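Local coordinates for protein putative transcriptional regulator (MarR/EmrR family) (Acinetobacter sp. ADP1, PDB 3NRV) that probably binds DNA as a dimeric transcription factor of the MarR/EmrR family, regulating transcription through a winged helix-turn-helix domain, at residues Ile84-His89 with Tyr96-Thr101. Numbering follows the deposited sequence.
With SO4 (sulfate ion), chain N.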
loop_
_atom_site.group_PDB
_atom_site.type_symbol
_atom_site.label_atom_id
_atom_site.label_comp_id
_atom_site.label_asym_id
_atom_site.label_seq_id
_atom_site.Cartn_x
_atom_site.Cartn_y
_atom_site.Cartn_z
ATOM N N ILE C 84 10.125 5.115 -18.011
ATOM C CA ILE C 84 8.849 5.164 -18.718
ATOM C C ILE C 84 8.863 6.304 -19.711
ATOM O O ILE C 84 9.704 7.198 -19.641
ATOM C CB ILE C 84 7.611 5.305 -17.758
ATOM C CG1 ILE C 84 7.560 6.691 -17.091
ATOM C CG2 ILE C 84 7.609 4.208 -16.713
ATOM C CD1 ILE C 84 6.804 7.778 -17.933
ATOM N N GLU C 85 7.929 6.263 -20.649
ATOM C CA GLU C 85 7.749 7.390 -21.551
ATOM C C GLU C 85 6.254 7.534 -21.809
ATOM O O GLU C 85 5.502 6.553 -21.743
ATOM C CB GLU C 85 8.491 7.137 -22.872
ATOM C CG GLU C 85 7.962 5.907 -23.581
ATOM C CD GLU C 85 8.814 5.473 -24.781
ATOM O OE1 GLU C 85 9.917 6.033 -24.994
ATOM O OE2 GLU C 85 8.365 4.563 -25.510
ATOM N N VAL C 86 5.823 8.761 -22.080
ATOM C CA VAL C 86 4.425 9.018 -22.381
ATOM C C VAL C 86 4.209 8.705 -23.846
ATOM O O VAL C 86 4.930 9.196 -24.697
ATOM C CB VAL C 86 4.034 10.477 -22.113
ATOM C CG1 VAL C 86 2.593 10.733 -22.590
ATOM C CG2 VAL C 86 4.175 10.791 -20.631
ATOM N N ASN C 87 3.232 7.864 -24.131
ATOM C CA ASN C 87 2.915 7.518 -25.505
ATOM C C ASN C 87 1.643 8.255 -25.898
ATOM O O ASN C 87 0.566 7.950 -25.401
ATOM C CB ASN C 87 2.725 6.011 -25.647
ATOM C CG ASN C 87 2.471 5.589 -27.079
ATOM O OD1 ASN C 87 2.177 6.421 -27.941
ATOM N ND2 ASN C 87 2.580 4.286 -27.344
ATOM N N GLY C 88 1.789 9.240 -26.778
ATOM C CA GLY C 88 0.679 10.106 -27.135
ATOM C C GLY C 88 -0.376 9.446 -27.997
ATOM O O GLY C 88 -1.540 9.853 -27.979
ATOM N N HIS C 89 0.019 8.413 -28.738
ATOM C CA HIS C 89 -0.873 7.812 -29.718
ATOM C C HIS C 89 -1.497 8.928 -30.556
ATOM O O HIS C 89 -2.717 8.983 -30.726
ATOM C CB HIS C 89 -1.963 6.995 -29.027
ATOM C CG HIS C 89 -1.464 5.732 -28.402
ATOM N ND1 HIS C 89 -0.928 4.699 -29.139
ATOM C CD2 HIS C 89 -1.424 5.332 -27.110
ATOM C CE1 HIS C 89 -0.575 3.718 -28.328
ATOM N NE2 HIS C 89 -0.864 4.079 -27.090
ATOM N N TYR C 96 -3.735 9.065 -24.607
ATOM C CA TYR C 96 -2.331 8.839 -24.338
ATOM C C TYR C 96 -2.202 7.554 -23.509
ATOM O O TYR C 96 -3.177 7.069 -22.927
ATOM C CB TYR C 96 -1.771 10.013 -23.546
ATOM C CG TYR C 96 -2.158 9.977 -22.087
ATOM C CD1 TYR C 96 -1.265 9.506 -21.126
ATOM C CD2 TYR C 96 -3.420 10.392 -21.664
ATOM C CE1 TYR C 96 -1.611 9.464 -19.783
ATOM C CE2 TYR C 96 -3.773 10.350 -20.313
ATOM C CZ TYR C 96 -2.853 9.878 -19.377
ATOM O OH TYR C 96 -3.170 9.818 -18.030
ATOM N N ALA C 97 -0.999 7.005 -23.451
ATOM C CA ALA C 97 -0.739 5.894 -22.544
ATOM C C ALA C 97 0.665 6.036 -21.962
ATOM O O ALA C 97 1.522 6.684 -22.561
ATOM C CB ALA C 97 -0.892 4.545 -23.283
ATOM N N ILE C 98 0.895 5.447 -20.793
ATOM C CA ILE C 98 2.242 5.411 -20.221
ATOM C C ILE C 98 2.854 4.053 -20.591
ATOM O O ILE C 98 2.207 3.014 -20.412
ATOM C CB ILE C 98 2.198 5.549 -18.692
ATOM C CG1 ILE C 98 1.410 6.809 -18.267
ATOM C CG2 ILE C 98 3.631 5.520 -18.084
ATOM C CD1 ILE C 98 2.064 8.116 -18.736
ATOM N N ASN C 99 4.078 4.054 -21.114
ATOM C CA ASN C 99 4.766 2.803 -21.457
ATOM C C ASN C 99 6.155 2.711 -20.829
ATOM O O ASN C 99 6.844 3.717 -20.680
ATOM C CB ASN C 99 4.972 2.672 -22.971
ATOM C CG ASN C 99 3.680 2.684 -23.762
ATOM O OD1 ASN C 99 2.642 2.200 -23.319
ATOM N ND2 ASN C 99 3.755 3.222 -24.963
ATOM N N LEU C 100 6.585 1.493 -20.517
ATOM C CA LEU C 100 7.976 1.265 -20.119
ATOM C C LEU C 100 8.901 1.584 -21.293
ATOM O O LEU C 100 8.569 1.301 -22.436
ATOM C CB LEU C 100 8.180 -0.199 -19.714
ATOM C CG LEU C 100 7.423 -0.665 -18.470
ATOM C CD1 LEU C 100 7.521 -2.173 -18.303
ATOM C CD2 LEU C 100 7.978 0.059 -17.253
ATOM N N THR C 101 10.044 2.190 -21.030
ATOM C CA THR C 101 11.066 2.286 -22.070
ATOM C C THR C 101 11.744 0.910 -22.158
ATOM O O THR C 101 11.394 -0.011 -21.406
ATOM C CB THR C 101 12.117 3.300 -21.699
ATOM O OG1 THR C 101 12.662 2.938 -20.422
ATOM C CG2 THR C 101 11.511 4.728 -21.628
HETATM S S SO4 N . -0.185 0.607 -24.868
HETATM O O1 SO4 N . 0.227 1.965 -25.239
HETATM O O2 SO4 N . -0.565 0.554 -23.460
HETATM O O3 SO4 N . -1.303 0.176 -25.705
HETATM O O4 SO4 N . 0.927 -0.318 -25.086
#
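Ile84 holds CG1 between its backbone N and carbonyl carbon (chi1 70°), which carries CD1 to within 3.9 Å of CG2 of Ile98. In Ile98 that CG2 lies anti to the backbone N, while CG1, beside the backbone N and anti to the carbonyl carbon, takes CD1 to 3.9 Å from CG2 of Val86. Beta-branched residues suit these extended strands, and the two isoleucines also pack on Leu49 and Val75, tying the sheet to helices 40-51 and 68-80.

The antiparallel backbones are joined by two pairs of hydrogen bonds. At Glu85 and Asn99, Glu85 N gives to Asn99 O (2.8 Å) and Asn99 N returns a nearly straight bond to Glu85 O (175°). Nearer the turn, Asn87 N reaches Ala97 O at 2.6 Å, and Ala97 N gives to Asn87 O.

Where strand 84-87 ends, Asn87 OD1 accepts from His89 N at 3.0 Å, an Asx turn for which a short amide side chain is well fitted; the same oxygen sits over the centre of one face of the imidazole. The ring's edge meets the small CB of Ala97, and His89 NE2 donates to sulfate O1 (3.0 Å), an ion also gripped by Arg94 and the backbone of Asp54. At the far end Thr101 is the N-cap of helix 102-122, its OG1 bonded to Gly104 N and also to the carbonyl of Lys82.

This twisted two-stranded hairpin is the wing of the MarR-type winged helix-turn-helix, and the sulfate, probably from the crystallisation liquor, may mark where a DNA phosphate could sit.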